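Local coordinates for protein ArCE4A (Arthrobacter sp. AW19M34-1, PDB 5LGC) that probably removes N-acetyl groups from chitin-type polysaccharides and their oligomers, as a polysaccharide deacetylase of carbohydrate esterase family 4, at residues Ala28-Asp33 and Gly167-Met172; Asp88-Thr93 and Tyr123-Ala128; Gln117-Pro122 and Arg132-Pro137; Trp141-Leu146 and Val157-Glu162. All coordinates share one frame; numbering follows the deposited sequence.

Contact 1 (Ala28-Asp33 and Gly167-Met172); sequences ALTFDD and GSIILM. With NAG (2-acetamido-2-deoxy-beta-D-glucopyranose), chain B.
Met172 lies alongside Phe31, both side chains pointing the same way, and meets the ring obliquely in a Met-aromatic contact: its methyl CE is 3.6 Å from Phe31 CE1. The bend at chi3 (-56°) carries that methyl toward Leu29 CB as well, on the same face of the sheet, a reach that suits the long, pliable thioether. On the other face of the sheet, Thr30 sends OG1 to Ile170 O (2.6 Å), arriving from above the carbonyl plane. The same oxygen also accepts Thr30 N at 3.0 Å, so two donors of one residue grip it, while the threonine methyl CG2 rests on Ile169 CG2 at 3.7 Å. Ala28 works mainly through its backbone. Its N donates to Ser168 O, and its O accepts the N-H of Ile170 at 2.9 Å, nearly straight at 171°; its methyl lies on the face with Thr30 and Ile169. Residues 30-33 spell the TFDD signature of the NodB family, and the two aspartates bring it beside the bound sugar. Strand 54-57 flanks residues 28-32, strand 143-144 pairs with 168-173, helix 177-192 packs on Leu29, Phe31 and Met172, and helix 200-203 touches Ala28, Thr30 and Ile169.

Contact 2 (Asp88-Thr93 and Tyr123-Ala128); sequences DITKLT and YGAHGA. With NAG (2-acetamido-2-deoxy-beta-D-glucopyranose), chain B; NAG (2-acetamido-2-deoxy-beta-D-glucopyranose), chain C.
Tyr123 turns one edge of its ring to Asp88, whose N lies near the ring plane, 4.1 Å from Tyr123 CE2, while CE1 on the far edge has O6 of the chain B sugar in that plane. O4 of the chain C sugar approaches obliquely, and the ring of His86 meets the tyrosine at about 45°. The imidazole of His126 has Gly124 O at its edge, and its ND1 is hydrogen-bonded to Asp131.

Beyond the rings the two loops touch through aliphatic groups and one carbonyl oxygen. The methyl of Ala125 fits against Asp88 OD1 at 3.5 Å, and Ile89 lays CG1 on Ala125 O at 3.4 Å. A water bridges the same pair of residues, donating to Ala125 O (2.6 Å) and accepting from Ile89 N.

Asp88 holds its own loop in an Asx turn: with CG anti to the backbone N (chi1 -178°), OD1 accepts Thr90 N at 2.9 Å and Thr90 OG1 at 2.5 Å, both from the same face of the carboxylate. These two bonds help set Thr90 with its methyl CG2 3.9 Å from His126 N. With an alanine here, both Thr90 donors would lose their shared acceptor and the turn would probably be set free to open beside Ala125.

Tyr123 begins the sugar-facing end of its loop. Its backbone N donates a long, nearly straight hydrogen bond to the acetyl oxygen O7 of the chain B sugar (3.3 Å, 174°), consistent with the oxyanion-stabilising role of this tyrosine N-H in family 4 esterases.

Contact 3 (Gln117-Pro122 and Arg132-Pro137); sequences QILRPP and RLIPYP
Leu119 N donates to Pro137 O, the one hydrogen bond between these loops; at 3.1 Å and 171° it is nearly straight and lies almost along the C=O axis. Proline can still accept through its carbonyl although it has no N-H to donate.

Apolar packing comes next. Leu119 extends with CG anti to the backbone N (chi1 -174°), which sends CD1 across Ile134 at about a right angle, 3.9 Å from its CG2. The leucine's CB meanwhile sits at the edge of the Tyr136 ring, 4.2 Å from CD2, and the ring has Pro135 CG over one face. Ile134 continues this apolar patch onto Ile97 and Val101 of helix 94-112.

A third group of contacts gathers round one carbonyl oxygen: Gln117 O lies 3.2 Å from CD of Pro137, which has no N-H to offer it, and 3.5 Å from Tyr136 CB.

Arg120, pointing away from the contact, begins the Arg-Pro-Pro-Tyr motif of NodB-type deacetylases, so the contact holds the chain leading into it; its salt bridge with Asp32 ties this loop to the central sheet. One directed backbone bond sets the local register at Leu119 and Pro137, while the other contacts are largely non-directional packing.

Contact 4 (Trp141-Leu146 and Val157-Glu162); sequences WDVDTL and VRIALE. With NAG (2-acetamido-2-deoxy-beta-D-glucopyranose), chain C.
Ile159 presses both branches of its side chain into the facing backbone: CD1 lies 3.2 Å from Thr145 O and CG2 3.4 Å from Asp144 O. With CG1 anti to the carbonyl carbon (chi1 -64°), the branched side chain spans the carbonyls of Asp144 and Thr145. Beside it, Thr145 CG2 meets Ala160 CB at 3.8 Å, the small alanine letting the helix come close, and Val143 CG1 rests on Ala160 CA. Thr145 OG1 is engaged by Leu171 O, while its methyl faces Ala160.

The other side is looser. Leu146 only touches Ile159, their CD1 atoms 4.2 Å apart where the side chains cross at about a right angle. Asp144 points away from the helix; its OD1 accepts Leu146 N (3.0 Å) in an Asx turn, and OD2 receives a weak hydrogen bond from O6 of the chain C sugar, whose C6 also meets Trp141. Were a leucine in its place, Leu146 N would probably be left without its acceptor and the sugar hydroxyl without its weak partner.

Strand 143-144, helix 153-163 and strand 168-173 form a beta-alpha-beta crossover. Its helix is held here by van der Waals contact, without a hydrogen bond between the segments; polar groups serve the turn, the sugar and strand 168-173.

Contact 1 is the buried core, a hydrogen-bonded parallel strand pair with its centre about 5 Å from that of the chain; contact 2 lies at the surface, bridged by water and sugar-facing. Contact 3 is buried but joins loops, and contact 4, partly buried, packs helix 153-163 against strand 143-144 and the turn after it. Contacts 1 and 4 share the main sheet, where Asp142 bonds to Ser168 and Ile169. Arg120 links contact 3 to contact 1 through Asp32 and Thr30, and packs on Trp141 of contact 4. Contacts 2 and 3 alternate along the chain and meet at Pro121 and Pro122. The chain B sugar joins contacts 1 and 2, the chain C sugar contacts 2 and 4.

Contact 1 (Ala28-Asp33 and Gly167-Met172)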
# COMPACT_ATOMS: atom_id res chain seq x y z
N ALA A 28 7.87 -2.99 -4.84
CA ALA A 28 7.14 -2.47 -3.69
C ALA A 28 5.99 -3.38 -3.28
O ALA A 28 5.04 -3.58 -4.05
CB ALA A 28 6.63 -1.07 -3.98
N LEU A 29 6.07 -3.95 -2.08
CA LEU A 29 4.97 -4.72 -1.50
C LEU A 29 3.98 -3.78 -0.84
O LEU A 29 4.35 -3.00 0.03
CB LEU A 29 5.48 -5.73 -0.47
CG LEU A 29 6.57 -6.70 -0.94
CD1 LEU A 29 6.94 -7.66 0.19
CD2 LEU A 29 6.09 -7.46 -2.16
N THR A 30 2.72 -3.83 -1.27
CA THR A 30 1.71 -2.94 -0.72
C THR A 30 0.54 -3.72 -0.13
O THR A 30 0.18 -4.78 -0.64
CB THR A 30 1.17 -1.95 -1.77
OG1 THR A 30 0.40 -2.66 -2.74
CG2 THR A 30 2.32 -1.23 -2.46
N PHE A 31 -0.04 -3.18 0.93
CA PHE A 31 -1.16 -3.83 1.60
C PHE A 31 -2.33 -2.87 1.76
O PHE A 31 -2.17 -1.78 2.30
CB PHE A 31 -0.74 -4.37 2.96
CG PHE A 31 0.39 -5.35 2.89
CD1 PHE A 31 0.15 -6.69 2.64
CD2 PHE A 31 1.70 -4.93 3.04
CE1 PHE A 31 1.19 -7.60 2.56
CE2 PHE A 31 2.75 -5.83 2.96
CZ PHE A 31 2.49 -7.17 2.72
N ASP A 32 -3.50 -3.29 1.29
CA ASP A 32 -4.68 -2.44 1.34
C ASP A 32 -5.66 -2.83 2.44
O ASP A 32 -5.71 -3.99 2.86
CB ASP A 32 -5.40 -2.47 -0.00
CG ASP A 32 -4.70 -1.64 -1.06
OD1 ASP A 32 -3.47 -1.46 -0.97
OD2 ASP A 32 -5.40 -1.17 -1.98
N ASP A 33 -6.42 -1.84 2.90
CA ASP A 33 -7.64 -2.02 3.69
C ASP A 33 -7.41 -2.34 5.15
O ASP A 33 -8.35 -2.68 5.87
CB ASP A 33 -8.53 -3.10 3.08
CG ASP A 33 -9.13 -2.69 1.76
OD1 ASP A 33 -9.14 -1.47 1.48
OD2 ASP A 33 -9.58 -3.58 1.00
N GLY A 167 10.53 -2.62 -10.64
CA GLY A 167 9.68 -1.45 -10.52
C GLY A 167 8.23 -1.79 -10.27
O GLY A 167 7.37 -0.91 -10.21
N SER A 168 7.93 -3.08 -10.15
CA SER A 168 6.55 -3.49 -9.92
C SER A 168 6.02 -3.01 -8.59
O SER A 168 6.77 -2.83 -7.62
CB SER A 168 6.41 -5.02 -9.99
OG SER A 168 6.36 -5.47 -11.33
N ILE A 169 4.71 -2.79 -8.56
CA ILE A 169 3.98 -2.56 -7.33
C ILE A 169 3.01 -3.72 -7.14
O ILE A 169 2.12 -3.93 -7.95
CB ILE A 169 3.21 -1.24 -7.36
CG1 ILE A 169 4.19 -0.07 -7.49
CG2 ILE A 169 2.34 -1.10 -6.13
CD1 ILE A 169 3.51 1.26 -7.69
N ILE A 170 3.19 -4.48 -6.07
CA ILE A 170 2.39 -5.68 -5.85
C ILE A 170 1.24 -5.39 -4.90
O ILE A 170 1.43 -4.82 -3.83
CB ILE A 170 3.25 -6.82 -5.29
CG1 ILE A 170 4.41 -7.11 -6.24
CG2 ILE A 170 2.41 -8.07 -5.07
CD1 ILE A 170 5.33 -8.20 -5.74
N LEU A 171 0.03 -5.78 -5.30
CA LEU A 171 -1.14 -5.52 -4.49
C LEU A 171 -1.54 -6.72 -3.65
O LEU A 171 -1.84 -7.79 -4.16
CB LEU A 171 -2.32 -5.10 -5.37
CG LEU A 171 -3.65 -5.01 -4.60
CD1 LEU A 171 -3.61 -3.92 -3.55
CD2 LEU A 171 -4.81 -4.79 -5.56
N MET A 172 -1.53 -6.51 -2.34
CA MET A 172 -2.00 -7.50 -1.39
C MET A 172 -2.96 -6.83 -0.43
O MET A 172 -3.06 -5.60 -0.41
CB MET A 172 -0.84 -8.15 -0.64
CG MET A 172 -0.20 -9.30 -1.40
SD MET A 172 1.40 -9.78 -0.74
CE MET A 172 2.27 -8.22 -0.82
C1 NAG B . -10.95 -5.08 -4.62
C2 NAG B . -10.77 -4.03 -3.64
C3 NAG B . -10.74 -4.75 -2.28
C4 NAG B . -12.11 -5.31 -2.08
C5 NAG B . -12.40 -6.28 -3.24
C6 NAG B . -13.80 -6.85 -3.05
C7 NAG B . -9.01 -2.27 -3.49
C8 NAG B . -7.58 -1.95 -3.93
N2 NAG B . -9.44 -3.46 -3.91
O3 NAG B . -10.41 -3.85 -1.22
O4 NAG B . -12.16 -6.06 -0.85
O5 NAG B . -12.31 -5.60 -4.50
O6 NAG B . -14.76 -5.79 -3.04
O7 NAG B . -9.72 -1.41 -2.99

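Contact 2 (Asp88-Thr93 and Tyr123-Ala128)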
# COMPACT_ATOMS: atom_id res chain seq x y z
N ASP A 88 -16.34 3.91 -4.11
CA ASP A 88 -15.95 4.18 -5.49
C ASP A 88 -16.04 5.68 -5.71
O ASP A 88 -17.12 6.26 -5.71
CB ASP A 88 -16.86 3.40 -6.46
CG ASP A 88 -16.50 3.60 -7.93
OD1 ASP A 88 -15.77 4.55 -8.29
OD2 ASP A 88 -16.97 2.78 -8.75
N ILE A 89 -14.88 6.31 -5.91
CA ILE A 89 -14.82 7.77 -5.99
C ILE A 89 -15.52 8.31 -7.24
O ILE A 89 -15.90 9.48 -7.27
CB ILE A 89 -13.37 8.29 -5.98
CG1 ILE A 89 -12.63 7.86 -7.25
CG2 ILE A 89 -12.64 7.80 -4.73
CD1 ILE A 89 -11.38 8.66 -7.52
N THR A 90 -15.68 7.47 -8.26
CA THR A 90 -16.28 7.91 -9.51
C THR A 90 -17.77 8.15 -9.38
O THR A 90 -18.38 8.75 -10.26
CB THR A 90 -16.04 6.89 -10.64
OG1 THR A 90 -16.71 5.66 -10.33
CG2 THR A 90 -14.56 6.62 -10.81
N LYS A 91 -18.37 7.68 -8.29
CA LYS A 91 -19.80 7.86 -8.05
C LYS A 91 -20.08 8.94 -7.01
O LYS A 91 -21.24 9.25 -6.73
CB LYS A 91 -20.45 6.55 -7.59
CG LYS A 91 -20.54 5.48 -8.66
CD LYS A 91 -21.29 4.26 -8.16
CE LYS A 91 -20.50 3.52 -7.08
NZ LYS A 91 -20.84 3.97 -5.71
N LEU A 92 -19.03 9.49 -6.42
CA LEU A 92 -19.20 10.46 -5.35
C LEU A 92 -19.28 11.89 -5.86
O LEU A 92 -18.84 12.19 -6.97
CB LEU A 92 -18.05 10.35 -4.34
CG LEU A 92 -17.95 9.07 -3.51
CD1 LEU A 92 -16.87 9.23 -2.45
CD2 LEU A 92 -19.29 8.72 -2.87
N THR A 93 -19.84 12.77 -5.04
CA THR A 93 -19.81 14.20 -5.30
C THR A 93 -18.43 14.76 -4.99
O THR A 93 -17.57 14.05 -4.47
CB THR A 93 -20.84 14.95 -4.45
OG1 THR A 93 -20.58 14.68 -3.06
CG2 THR A 93 -22.25 14.49 -4.79
N TYR A 123 -10.95 0.06 -5.65
CA TYR A 123 -11.32 -0.71 -6.84
C TYR A 123 -10.53 -0.29 -8.07
O TYR A 123 -10.82 -0.73 -9.18
CB TYR A 123 -12.83 -0.61 -7.10
CG TYR A 123 -13.61 -0.81 -5.82
CD1 TYR A 123 -13.66 -2.05 -5.20
CD2 TYR A 123 -14.25 0.26 -5.20
CE1 TYR A 123 -14.35 -2.23 -4.02
CE2 TYR A 123 -14.95 0.09 -4.01
CZ TYR A 123 -14.99 -1.16 -3.43
OH TYR A 123 -15.67 -1.35 -2.24
N GLY A 124 -9.52 0.56 -7.86
CA GLY A 124 -8.69 1.06 -8.94
C GLY A 124 -9.46 2.03 -9.82
O GLY A 124 -8.98 2.44 -10.88
N ALA A 125 -10.64 2.41 -9.36
CA ALA A 125 -11.54 3.27 -10.13
C ALA A 125 -11.17 4.74 -9.99
O ALA A 125 -11.21 5.30 -8.89
CB ALA A 125 -12.99 3.03 -9.70
N HIS A 126 -10.84 5.37 -11.11
CA HIS A 126 -10.43 6.77 -11.10
C HIS A 126 -10.57 7.36 -12.49
O HIS A 126 -10.83 6.65 -13.46
CB HIS A 126 -8.99 6.91 -10.61
CG HIS A 126 -7.98 6.42 -11.60
ND1 HIS A 126 -7.21 7.28 -12.36
CD2 HIS A 126 -7.62 5.17 -11.97
CE1 HIS A 126 -6.41 6.58 -13.14
NE2 HIS A 126 -6.65 5.29 -12.93
N GLY A 127 -10.39 8.67 -12.58
CA GLY A 127 -10.46 9.37 -13.85
C GLY A 127 -9.93 10.77 -13.69
O GLY A 127 -9.94 11.31 -12.58
N ALA A 128 -9.46 11.36 -14.79
CA ALA A 128 -8.83 12.67 -14.76
C ALA A 128 -9.62 13.71 -13.97
O ALA A 128 -9.07 14.42 -13.13
CB ALA A 128 -8.60 13.17 -16.19
C1 NAG B . -10.95 -5.08 -4.62
C2 NAG B . -10.77 -4.03 -3.64
C3 NAG B . -10.74 -4.75 -2.28
C4 NAG B . -12.11 -5.31 -2.08
C5 NAG B . -12.40 -6.28 -3.24
C6 NAG B . -13.80 -6.85 -3.05
C7 NAG B . -9.01 -2.27 -3.49
C8 NAG B . -7.58 -1.95 -3.93
N2 NAG B . -9.44 -3.46 -3.91
O3 NAG B . -10.41 -3.85 -1.22
O4 NAG B . -12.16 -6.06 -0.85
O5 NAG B . -12.31 -5.60 -4.50
O6 NAG B . -14.76 -5.79 -3.04
O7 NAG B . -9.72 -1.41 -2.99
C1 NAG C . -10.27 -5.51 -9.81
C2 NAG C . -11.54 -6.03 -9.13
C3 NAG C . -11.83 -5.14 -7.93
C4 NAG C . -10.64 -5.21 -7.00
C5 NAG C . -9.41 -4.69 -7.74
C6 NAG C . -8.20 -4.65 -6.80
C7 NAG C . -13.12 -4.90 -10.70
C8 NAG C . -14.29 -5.15 -11.65
N2 NAG C . -12.66 -6.02 -10.09
O1 NAG C . -9.92 -6.35 -10.91
O3 NAG C . -13.00 -5.62 -7.25
O4 NAG C . -10.85 -4.39 -5.87
O5 NAG C . -9.16 -5.52 -8.90
O6 NAG C . -7.94 -5.97 -6.30
O7 NAG C . -12.69 -3.76 -10.54
O HOH W 1 -12.12 4.76 -6.56

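Contact 3 (Gln117-Pro122 and Arg132-Pro137)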
# COMPACT_ATOMS: atom_id res chain seq x y z
N GLN A 117 1.29 10.65 1.69
CA GLN A 117 1.75 11.43 0.54
C GLN A 117 1.21 10.82 -0.74
O GLN A 117 1.39 11.38 -1.82
CB GLN A 117 3.28 11.47 0.51
CG GLN A 117 3.92 12.01 1.78
CD GLN A 117 3.87 13.52 1.88
OE1 GLN A 117 2.81 14.13 1.73
NE2 GLN A 117 5.02 14.13 2.13
N ILE A 118 0.57 9.67 -0.62
CA ILE A 118 0.02 8.96 -1.77
C ILE A 118 -1.37 8.42 -1.46
O ILE A 118 -1.71 8.18 -0.30
CB ILE A 118 0.94 7.80 -2.22
CG1 ILE A 118 1.21 6.85 -1.05
CG2 ILE A 118 2.25 8.34 -2.77
CD1 ILE A 118 2.08 5.66 -1.43
N LEU A 119 -2.17 8.24 -2.50
CA LEU A 119 -3.51 7.68 -2.36
C LEU A 119 -3.72 6.58 -3.39
O LEU A 119 -3.32 6.72 -4.55
CB LEU A 119 -4.58 8.78 -2.52
CG LEU A 119 -6.04 8.40 -2.26
CD1 LEU A 119 -6.80 9.58 -1.66
CD2 LEU A 119 -6.72 7.92 -3.53
N ARG A 120 -4.36 5.49 -2.98
CA ARG A 120 -4.80 4.47 -3.92
C ARG A 120 -6.32 4.50 -4.03
O ARG A 120 -7.02 4.33 -3.04
CB ARG A 120 -4.32 3.08 -3.50
CG ARG A 120 -4.78 1.94 -4.40
CD ARG A 120 -4.09 0.62 -4.03
NE ARG A 120 -2.73 0.53 -4.56
CZ ARG A 120 -1.80 -0.31 -4.10
NH1 ARG A 120 -2.06 -1.11 -3.08
NH2 ARG A 120 -0.59 -0.32 -4.66
N PRO A 121 -6.84 4.73 -5.24
CA PRO A 121 -8.30 4.74 -5.40
C PRO A 121 -8.92 3.36 -5.22
O PRO A 121 -8.41 2.38 -5.78
CB PRO A 121 -8.50 5.25 -6.84
CG PRO A 121 -7.20 4.95 -7.54
CD PRO A 121 -6.13 5.06 -6.49
N PRO A 122 -9.99 3.26 -4.43
CA PRO A 122 -10.71 2.00 -4.22
C PRO A 122 -11.15 1.37 -5.53
O PRO A 122 -11.64 2.08 -6.42
CB PRO A 122 -11.91 2.42 -3.37
CG PRO A 122 -11.41 3.59 -2.60
CD PRO A 122 -10.52 4.34 -3.56
N ARG A 132 -8.05 15.09 -10.37
CA ARG A 132 -7.75 16.51 -10.18
C ARG A 132 -8.03 16.97 -8.77
O ARG A 132 -7.46 17.96 -8.31
CB ARG A 132 -8.58 17.37 -11.15
CG ARG A 132 -8.03 17.47 -12.58
CD ARG A 132 -6.51 17.49 -12.59
NE ARG A 132 -5.98 18.24 -13.72
CZ ARG A 132 -5.59 19.51 -13.65
NH1 ARG A 132 -5.65 20.15 -12.49
NH2 ARG A 132 -5.12 20.13 -14.73
N LEU A 133 -8.95 16.28 -8.11
CA LEU A 133 -9.44 16.69 -6.80
C LEU A 133 -8.68 16.00 -5.68
O LEU A 133 -8.96 16.22 -4.50
CB LEU A 133 -10.93 16.37 -6.69
CG LEU A 133 -11.76 16.86 -7.88
CD1 LEU A 133 -13.23 16.48 -7.72
CD2 LEU A 133 -11.61 18.37 -8.05
N ILE A 134 -7.71 15.17 -6.06
CA ILE A 134 -6.88 14.45 -5.10
C ILE A 134 -5.52 15.12 -4.99
O ILE A 134 -4.78 15.20 -5.96
CB ILE A 134 -6.69 12.98 -5.53
CG1 ILE A 134 -8.03 12.35 -5.91
CG2 ILE A 134 -6.01 12.20 -4.43
CD1 ILE A 134 -8.84 11.88 -4.73
N PRO A 135 -5.18 15.61 -3.78
CA PRO A 135 -3.95 16.35 -3.52
C PRO A 135 -2.68 15.49 -3.54
O PRO A 135 -1.59 16.00 -3.30
CB PRO A 135 -4.19 16.93 -2.12
CG PRO A 135 -5.10 15.94 -1.48
CD PRO A 135 -6.00 15.44 -2.57
N TYR A 136 -2.83 14.20 -3.82
CA TYR A 136 -1.70 13.28 -3.85
C TYR A 136 -1.59 12.56 -5.17
O TYR A 136 -2.57 12.47 -5.91
CB TYR A 136 -1.83 12.22 -2.74
CG TYR A 136 -2.19 12.77 -1.39
CD1 TYR A 136 -1.36 13.68 -0.76
CD2 TYR A 136 -3.34 12.36 -0.74
CE1 TYR A 136 -1.68 14.17 0.47
CE2 TYR A 136 -3.67 12.85 0.50
CZ TYR A 136 -2.82 13.76 1.10
OH TYR A 136 -3.10 14.28 2.33
N PRO A 137 -0.40 12.02 -5.46
CA PRO A 137 -0.26 11.06 -6.56
C PRO A 137 -1.15 9.84 -6.35
O PRO A 137 -1.23 9.34 -5.23
CB PRO A 137 1.22 10.66 -6.49
CG PRO A 137 1.89 11.81 -5.84
CD PRO A 137 0.90 12.35 -4.85

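Contact 4 (Trp141-Leu146 and Val157-Glu162)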
# COMPACT_ATOMS: atom_id res chain seq x y z
N TRP A 141 -1.36 -0.42 -9.17
CA TRP A 141 -0.53 -1.61 -9.03
C TRP A 141 -0.32 -2.23 -10.40
O TRP A 141 -1.07 -1.95 -11.33
CB TRP A 141 -1.19 -2.62 -8.09
CG TRP A 141 -2.55 -2.99 -8.55
CD1 TRP A 141 -2.89 -3.98 -9.42
CD2 TRP A 141 -3.78 -2.34 -8.19
NE1 TRP A 141 -4.24 -3.99 -9.62
CE2 TRP A 141 -4.81 -3.00 -8.88
CE3 TRP A 141 -4.10 -1.26 -7.35
CZ2 TRP A 141 -6.15 -2.62 -8.75
CZ3 TRP A 141 -5.43 -0.89 -7.22
CH2 TRP A 141 -6.43 -1.57 -7.92
N ASP A 142 0.69 -3.08 -10.54
CA ASP A 142 0.84 -3.79 -11.81
C ASP A 142 0.77 -5.30 -11.58
O ASP A 142 0.63 -6.07 -12.53
CB ASP A 142 2.14 -3.41 -12.51
CG ASP A 142 3.36 -3.91 -11.79
OD1 ASP A 142 3.44 -3.71 -10.57
OD2 ASP A 142 4.23 -4.51 -12.46
N VAL A 143 0.84 -5.71 -10.32
CA VAL A 143 0.66 -7.11 -9.98
C VAL A 143 -0.48 -7.26 -8.99
O VAL A 143 -0.42 -6.78 -7.86
CB VAL A 143 1.95 -7.73 -9.37
CG1 VAL A 143 1.73 -9.21 -9.07
CG2 VAL A 143 3.12 -7.56 -10.33
N ASP A 144 -1.54 -7.93 -9.42
CA ASP A 144 -2.67 -8.21 -8.54
C ASP A 144 -2.58 -9.66 -8.08
O ASP A 144 -2.80 -10.58 -8.87
CB ASP A 144 -3.99 -7.95 -9.26
CG ASP A 144 -5.18 -7.93 -8.31
OD1 ASP A 144 -5.03 -8.35 -7.14
OD2 ASP A 144 -6.27 -7.51 -8.74
N THR A 145 -2.24 -9.87 -6.81
CA THR A 145 -2.10 -11.22 -6.26
C THR A 145 -3.44 -11.93 -6.17
O THR A 145 -3.49 -13.16 -6.03
CB THR A 145 -1.45 -11.21 -4.87
OG1 THR A 145 -2.21 -10.38 -3.98
CG2 THR A 145 -0.02 -10.70 -4.96
N LEU A 146 -4.52 -11.15 -6.23
CA LEU A 146 -5.88 -11.65 -6.10
C LEU A 146 -6.15 -12.27 -4.73
O LEU A 146 -7.10 -13.04 -4.58
CB LEU A 146 -6.19 -12.66 -7.21
CG LEU A 146 -6.03 -12.15 -8.64
CD1 LEU A 146 -6.20 -13.27 -9.65
CD2 LEU A 146 -7.03 -11.03 -8.91
N VAL A 157 1.80 -15.91 -3.15
CA VAL A 157 3.23 -15.98 -3.41
C VAL A 157 3.50 -16.22 -4.89
O VAL A 157 4.31 -15.54 -5.50
CB VAL A 157 3.90 -17.09 -2.58
CG1 VAL A 157 5.34 -17.28 -3.01
CG2 VAL A 157 3.82 -16.76 -1.09
N ARG A 158 2.80 -17.19 -5.46
CA ARG A 158 3.02 -17.59 -6.85
C ARG A 158 2.79 -16.46 -7.85
O ARG A 158 3.59 -16.25 -8.76
CB ARG A 158 2.12 -18.77 -7.22
CG ARG A 158 2.45 -19.35 -8.58
CD ARG A 158 1.38 -20.31 -9.06
NE ARG A 158 0.34 -19.65 -9.85
CZ ARG A 158 -0.96 -19.80 -9.64
NH1 ARG A 158 -1.39 -20.59 -8.67
NH2 ARG A 158 -1.84 -19.16 -10.41
N ILE A 159 1.68 -15.75 -7.69
CA ILE A 159 1.37 -14.65 -8.60
C ILE A 159 2.36 -13.50 -8.42
O ILE A 159 2.95 -13.03 -9.40
CB ILE A 159 -0.06 -14.14 -8.39
CG1 ILE A 159 -1.06 -15.24 -8.74
CG2 ILE A 159 -0.31 -12.91 -9.25
CD1 ILE A 159 -2.50 -14.84 -8.55
N ALA A 160 2.54 -13.05 -7.19
CA ALA A 160 3.50 -11.99 -6.89
C ALA A 160 4.86 -12.30 -7.49
O ALA A 160 5.46 -11.47 -8.16
CB ALA A 160 3.63 -11.77 -5.39
N LEU A 161 5.32 -13.53 -7.28
CA LEU A 161 6.66 -13.93 -7.67
C LEU A 161 6.83 -14.01 -9.19
O LEU A 161 7.82 -13.53 -9.74
CB LEU A 161 7.00 -15.27 -7.03
CG LEU A 161 8.46 -15.69 -7.01
CD1 LEU A 161 9.33 -14.58 -6.44
CD2 LEU A 161 8.56 -16.95 -6.17
N GLU A 162 5.87 -14.63 -9.87
CA GLU A 162 6.03 -14.85 -11.29
C GLU A 162 5.63 -13.62 -12.12
O GLU A 162 6.11 -13.46 -13.24
CB GLU A 162 5.25 -16.08 -11.74
CG GLU A 162 6.06 -17.36 -11.55
CD GLU A 162 5.34 -18.61 -12.00
OE1 GLU A 162 4.24 -18.50 -12.57
OE2 GLU A 162 5.89 -19.71 -11.77
C1 NAG C . -10.27 -5.51 -9.81
C2 NAG C . -11.54 -6.03 -9.13
C3 NAG C . -11.83 -5.14 -7.93
C4 NAG C . -10.64 -5.21 -7.00
C5 NAG C . -9.41 -4.69 -7.74
C6 NAG C . -8.20 -4.65 -6.80
C7 NAG C . -13.12 -4.90 -10.70
C8 NAG C . -14.29 -5.15 -11.65
N2 NAG C . -12.66 -6.02 -10.09
O1 NAG C . -9.92 -6.35 -10.91
O3 NAG C . -13.00 -5.62 -7.25
O4 NAG C . -10.85 -4.39 -5.87
O5 NAG C . -9.16 -5.52 -8.90
O6 NAG C . -7.94 -5.97 -6.30
O7 NAG C . -12.69 -3.76 -10.54